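Local atomic coordinates of glycoside hydrolase family 81 (Clostridium thermocellum, PDB entry 6FOP), a protein that probably hydrolyses beta-1,3-glucans such as laminarin, as a family 81 glycoside hydrolase of the cellulosome. Residues Y234-A247 and Q292-G304. Sequence-based numbering, arbitrary orientation.
Sequences YNETESTLTTTFTA and QGTSFKTVYRYHG
F245 lies against F296 across a pair of antiparallel strands, 240-247 and 295-301. Followed outward, F245 CB sits over the face of the F296 ring, 4.0 Å from its centroid, in a CH-pi contact; CG approaches F296 CZ; CD1 comes 3.5 Å from F296 CE2; and CE1 reaches T298 OG1, which lies at the F245 ring edge. The two rings are nearly parallel (12°) but so far offset that little of one lies over the other. F296 takes chi1 69°, placing CG between its own N and carbonyl carbon, so that the ring's outer atoms come closest to F245. Flat apolar rings suit this face, which Q267 and Y473 cover.

Farther along, small hydroxyl side chains make polar links: one water is hydrogen-bonded to T243 OG1 and T298 OG1, and donates to L241 O. T242 and V299, both branched at CB, lie side by side on the other face. At the far end S239, with OG opposite its backbone N (chi1 -159°), donates from OG to Y302 O at 2.6 Å, while Y302 N donates to S239 O at 2.9 Å. A G1 beta bulge sets S239 and T240 together opposite N235. Strand 240-251 is the middle of a three-stranded antiparallel sheet, joined by a bulged hairpin to strand 223-235 and flanked by strand 295-301.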
loop_
_atom_site.group_PDB
_atom_site.type_symbol
_atom_site.label_atom_id
_atom_site.label_comp_id
_atom_site.label_asym_id
_atom_site.label_seq_id
_atom_site.Cartn_x
_atom_site.Cartn_y
_atom_site.Cartn_z
ATOM N N TYR A 234 1.524 -13.973 11.606
ATOM C CA TYR A 234 2.880 -14.386 11.281
ATOM C C TYR A 234 3.146 -15.659 12.063
ATOM O O TYR A 234 3.014 -15.677 13.302
ATOM C CB TYR A 234 3.871 -13.305 11.704
ATOM C CG TYR A 234 5.334 -13.704 11.686
ATOM C CD1 TYR A 234 5.932 -14.262 10.558
ATOM C CD2 TYR A 234 6.124 -13.527 12.820
ATOM C CE1 TYR A 234 7.296 -14.591 10.545
ATOM C CE2 TYR A 234 7.467 -13.843 12.825
ATOM C CZ TYR A 234 8.047 -14.397 11.706
ATOM O OH TYR A 234 9.408 -14.676 11.758
ATOM N N ASN A 235 3.521 -16.713 11.352
ATOM C CA ASN A 235 3.954 -17.969 11.956
ATOM C C ASN A 235 5.462 -18.027 11.938
ATOM O O ASN A 235 6.073 -18.252 10.902
ATOM C CB ASN A 235 3.361 -19.152 11.203
ATOM C CG ASN A 235 3.624 -20.462 11.899
ATOM O OD1 ASN A 235 4.687 -20.657 12.483
ATOM N ND2 ASN A 235 2.672 -21.379 11.837
ATOM N N GLU A 236 6.053 -17.795 13.102
ATOM C CA GLU A 236 7.509 -17.700 13.191
ATOM C C GLU A 236 8.212 -19.009 12.861
ATOM O O GLU A 236 9.291 -18.997 12.260
ATOM C CB GLU A 236 7.951 -17.207 14.561
ATOM C CG GLU A 236 9.451 -16.866 14.633
ATOM C CD GLU A 236 9.835 -16.377 15.990
ATOM O OE1 GLU A 236 8.935 -16.169 16.828
ATOM O OE2 GLU A 236 11.032 -16.218 16.258
ATOM N N THR A 237 7.616 -20.117 13.269
ATOM C CA THR A 237 8.155 -21.429 13.009
ATOM C C THR A 237 8.202 -21.718 11.512
ATOM O O THR A 237 9.229 -22.163 11.004
ATOM C CB THR A 237 7.341 -22.504 13.756
ATOM O OG1 THR A 237 7.393 -22.230 15.170
ATOM C CG2 THR A 237 7.892 -23.895 13.477
ATOM N N GLU A 238 7.121 -21.374 10.804
ATOM C CA GLU A 238 6.987 -21.669 9.366
ATOM C C GLU A 238 7.448 -20.547 8.431
ATOM O O GLU A 238 7.516 -20.743 7.221
ATOM C CB GLU A 238 5.533 -22.098 9.059
ATOM C CG GLU A 238 5.168 -23.397 9.782
ATOM C CD GLU A 238 3.870 -24.075 9.329
ATOM O OE1 GLU A 238 3.246 -23.676 8.319
ATOM O OE2 GLU A 238 3.478 -25.047 10.006
ATOM N N SER A 239 7.764 -19.375 8.986
ATOM C CA SER A 239 8.142 -18.208 8.190
ATOM C C SER A 239 7.081 -17.859 7.144
ATOM O O SER A 239 7.394 -17.565 6.002
ATOM C CB SER A 239 9.540 -18.379 7.558
ATOM O OG SER A 239 10.106 -17.121 7.218
ATOM N N THR A 240 5.825 -17.846 7.580
ATOM C CA THR A 240 4.692 -17.526 6.701
ATOM C C THR A 240 3.870 -16.383 7.274
ATOM O O THR A 240 3.860 -16.143 8.478
ATOM C CB THR A 240 3.741 -18.712 6.494
ATOM O OG1 THR A 240 3.257 -19.155 7.772
ATOM C CG2 THR A 240 4.430 -19.824 5.771
ATOM N N LEU A 241 3.172 -15.703 6.376
ATOM C CA LEU A 241 2.250 -14.635 6.735
ATOM C C LEU A 241 0.895 -14.962 6.111
ATOM O O LEU A 241 0.773 -15.026 4.891
ATOM C CB LEU A 241 2.815 -13.304 6.248
ATOM C CG LEU A 241 2.191 -11.985 6.680
ATOM C CD1 LEU A 241 0.911 -11.756 5.921
ATOM C CD2 LEU A 241 1.961 -11.929 8.169
ATOM N N THR A 242 -0.088 -15.219 6.971
ATOM C CA THR A 242 -1.436 -15.558 6.577
ATOM C C THR A 242 -2.352 -14.364 6.763
ATOM O O THR A 242 -2.309 -13.702 7.800
ATOM C CB THR A 242 -1.936 -16.717 7.430
ATOM O OG1 THR A 242 -1.113 -17.859 7.191
ATOM C CG2 THR A 242 -3.384 -17.072 7.073
ATOM N N THR A 243 -3.150 -14.081 5.740
ATOM C CA THR A 243 -4.176 -13.029 5.824
ATOM C C THR A 243 -5.538 -13.653 5.516
ATOM O O THR A 243 -5.659 -14.388 4.529
ATOM C CB THR A 243 -3.933 -11.902 4.812
ATOM O OG1 THR A 243 -2.573 -11.444 4.942
ATOM C CG2 THR A 243 -4.882 -10.727 5.060
ATOM N N THR A 244 -6.513 -13.386 6.381
ATOM C CA THR A 244 -7.902 -13.801 6.176
ATOM C C THR A 244 -8.715 -12.567 5.794
ATOM O O THR A 244 -8.553 -11.511 6.396
ATOM C CB THR A 244 -8.428 -14.524 7.437
ATOM O OG1 THR A 244 -7.579 -15.654 7.683
ATOM C CG2 THR A 244 -9.839 -15.060 7.261
ATOM N N PHE A 245 -9.562 -12.731 4.773
ATOM C CA PHE A 245 -10.492 -11.698 4.275
ATOM C C PHE A 245 -11.897 -12.194 4.532
ATOM O O PHE A 245 -12.212 -13.312 4.129
ATOM C CB PHE A 245 -10.292 -11.504 2.780
ATOM C CG PHE A 245 -8.891 -11.064 2.432
ATOM C CD1 PHE A 245 -7.880 -11.984 2.298
ATOM C CD2 PHE A 245 -8.604 -9.731 2.249
ATOM C CE1 PHE A 245 -6.580 -11.581 1.991
ATOM C CE2 PHE A 245 -7.303 -9.317 1.960
ATOM C CZ PHE A 245 -6.303 -10.251 1.846
ATOM N N THR A 246 -12.706 -11.398 5.230
ATOM C CA THR A 246 -14.075 -11.816 5.597
ATOM C C THR A 246 -15.067 -10.719 5.269
ATOM O O THR A 246 -14.868 -9.563 5.622
ATOM C CB THR A 246 -14.150 -12.178 7.091
ATOM O OG1 THR A 246 -13.140 -13.152 7.373
ATOM C CG2 THR A 246 -15.514 -12.753 7.453
ATOM N N ALA A 247 -16.147 -11.109 4.577
ATOM C CA ALA A 247 -17.284 -10.241 4.312
ATOM C C ALA A 247 -18.449 -10.742 5.146
ATOM O O ALA A 247 -18.715 -11.939 5.186
ATOM C CB ALA A 247 -17.643 -10.275 2.836
ATOM N N GLN A 292 -16.751 -18.490 -4.559
ATOM C CA GLN A 292 -17.967 -18.414 -3.758
ATOM C C GLN A 292 -17.574 -18.506 -2.311
ATOM O O GLN A 292 -16.928 -19.479 -1.899
ATOM C CB GLN A 292 -18.908 -19.569 -4.088
ATOM C CG GLN A 292 -20.083 -19.757 -3.116
ATOM C CD GLN A 292 -20.923 -18.556 -2.926
ATOM O OE1 GLN A 292 -21.233 -18.189 -1.783
ATOM N NE2 GLN A 292 -21.361 -17.949 -4.029
ATOM N N GLY A 293 -18.040 -17.547 -1.534
ATOM C CA GLY A 293 -17.880 -17.613 -0.092
ATOM C C GLY A 293 -17.813 -16.254 0.516
ATOM O O GLY A 293 -17.672 -15.236 -0.191
ATOM N N THR A 294 -17.874 -16.240 1.836
ATOM C CA THR A 294 -17.747 -15.009 2.569
ATOM C C THR A 294 -16.342 -14.803 3.140
ATOM O O THR A 294 -16.102 -13.776 3.748
ATOM C CB THR A 294 -18.781 -14.946 3.696
ATOM O OG1 THR A 294 -18.666 -16.120 4.501
ATOM C CG2 THR A 294 -20.172 -14.813 3.086
ATOM N N SER A 295 -15.426 -15.748 2.920
ATOM C CA SER A 295 -14.057 -15.560 3.362
ATOM C C SER A 295 -13.091 -16.375 2.542
ATOM O O SER A 295 -13.443 -17.386 1.937
ATOM C CB SER A 295 -13.898 -15.903 4.845
ATOM O OG SER A 295 -14.073 -17.282 5.058
ATOM N N PHE A 296 -11.848 -15.908 2.545
ATOM C CA PHE A 296 -10.731 -16.655 1.984
ATOM C C PHE A 296 -9.453 -16.211 2.667
ATOM O O PHE A 296 -9.426 -15.203 3.365
ATOM C CB PHE A 296 -10.634 -16.486 0.456
ATOM C CG PHE A 296 -10.222 -15.118 0.001
ATOM C CD1 PHE A 296 -11.150 -14.109 -0.160
ATOM C CD2 PHE A 296 -8.882 -14.843 -0.321
ATOM C CE1 PHE A 296 -10.797 -12.857 -0.601
ATOM C CE2 PHE A 296 -8.528 -13.597 -0.785
ATOM C CZ PHE A 296 -9.481 -12.592 -0.895
ATOM N N LYS A 297 -8.392 -16.963 2.410
ATOM C CA LYS A 297 -7.078 -16.586 2.907
ATOM C C LYS A 297 -6.037 -16.565 1.819
ATOM O O LYS A 297 -6.174 -17.230 0.795
ATOM C CB LYS A 297 -6.632 -17.456 4.070
ATOM C CG LYS A 297 -6.277 -18.873 3.771
ATOM C CD LYS A 297 -5.878 -19.558 5.081
ATOM C CE LYS A 297 -5.335 -20.946 4.855
ATOM N NZ LYS A 297 -4.986 -21.578 6.160
ATOM N N THR A 298 -4.985 -15.791 2.084
ATOM C CA THR A 298 -3.744 -15.867 1.313
ATOM C C THR A 298 -2.660 -16.243 2.311
ATOM O O THR A 298 -2.724 -15.860 3.503
ATOM C CB THR A 298 -3.389 -14.528 0.642
ATOM O OG1 THR A 298 -3.225 -13.511 1.641
ATOM C CG2 THR A 298 -4.436 -14.111 -0.359
ATOM N N VAL A 299 -1.639 -16.939 1.812
ATOM C CA VAL A 299 -0.473 -17.299 2.644
ATOM C C VAL A 299 0.769 -17.027 1.800
ATOM O O VAL A 299 0.920 -17.572 0.710
ATOM C CB VAL A 299 -0.488 -18.775 3.105
ATOM C CG1 VAL A 299 0.707 -19.035 4.018
ATOM C CG2 VAL A 299 -1.780 -19.082 3.874
ATOM N N TYR A 300 1.633 -16.154 2.315
ATOM C CA TYR A 300 2.892 -15.840 1.669
ATOM C C TYR A 300 4.046 -16.331 2.513
ATOM O O TYR A 300 3.985 -16.319 3.716
ATOM C CB TYR A 300 3.002 -14.330 1.502
ATOM C CG TYR A 300 1.858 -13.671 0.739
ATOM C CD1 TYR A 300 1.413 -14.160 -0.480
ATOM C CD2 TYR A 300 1.291 -12.495 1.204
ATOM C CE1 TYR A 300 0.366 -13.531 -1.176
ATOM C CE2 TYR A 300 0.267 -11.860 0.525
ATOM C CZ TYR A 300 -0.177 -12.367 -0.673
ATOM O OH TYR A 300 -1.197 -11.714 -1.321
ATOM N N ARG A 301 5.146 -16.663 1.866
ATOM C CA ARG A 301 6.398 -16.926 2.575
ATOM C C ARG A 301 7.115 -15.591 2.822
ATOM O O ARG A 301 7.310 -14.782 1.916
ATOM C CB ARG A 301 7.271 -17.880 1.777
ATOM C CG ARG A 301 6.702 -19.275 1.710
ATOM C CD ARG A 301 7.735 -20.318 1.304
ATOM N NE ARG A 301 7.106 -21.562 0.868
ATOM C CZ ARG A 301 6.603 -22.489 1.682
ATOM N NH1 ARG A 301 6.636 -22.334 3.007
ATOM N NH2 ARG A 301 6.047 -23.586 1.164
ATOM N N TYR A 302 7.507 -15.409 4.076
ATOM C CA TYR A 302 8.331 -14.298 4.505
ATOM C C TYR A 302 9.780 -14.768 4.454
ATOM O O TYR A 302 10.084 -15.874 4.889
ATOM C CB TYR A 302 7.948 -13.944 5.928
ATOM C CG TYR A 302 8.845 -12.944 6.633
ATOM C CD1 TYR A 302 8.911 -11.610 6.228
ATOM C CD2 TYR A 302 9.571 -13.327 7.749
ATOM C CE1 TYR A 302 9.682 -10.689 6.896
ATOM C CE2 TYR A 302 10.350 -12.411 8.438
ATOM C CZ TYR A 302 10.401 -11.092 8.013
ATOM O OH TYR A 302 11.164 -10.182 8.699
ATOM N N HIS A 303 10.671 -13.943 3.908
ATOM C CA HIS A 303 12.062 -14.331 3.691
ATOM C C HIS A 303 13.049 -13.635 4.603
ATOM O O HIS A 303 14.269 -13.702 4.356
ATOM C CB HIS A 303 12.448 -14.096 2.235
ATOM C CG HIS A 303 11.645 -14.925 1.297
ATOM N ND1 HIS A 303 11.993 -16.214 0.973
ATOM C CD2 HIS A 303 10.475 -14.681 0.661
ATOM C CE1 HIS A 303 11.074 -16.725 0.168
ATOM N NE2 HIS A 303 10.153 -15.810 -0.043
ATOM N N GLY A 304 12.555 -12.964 5.635
ATOM C CA GLY A 304 13.408 -12.282 6.600
ATOM C C GLY A 304 13.797 -10.901 6.103
ATOM O O GLY A 304 13.801 -10.634 4.888
HETATM O O HOH W 1 8.450 -20.924 4.625
HETATM O O HOH W 2 -1.034 -13.176 3.545
HETATM O O HOH W 3 -2.089 -20.458 7.240
#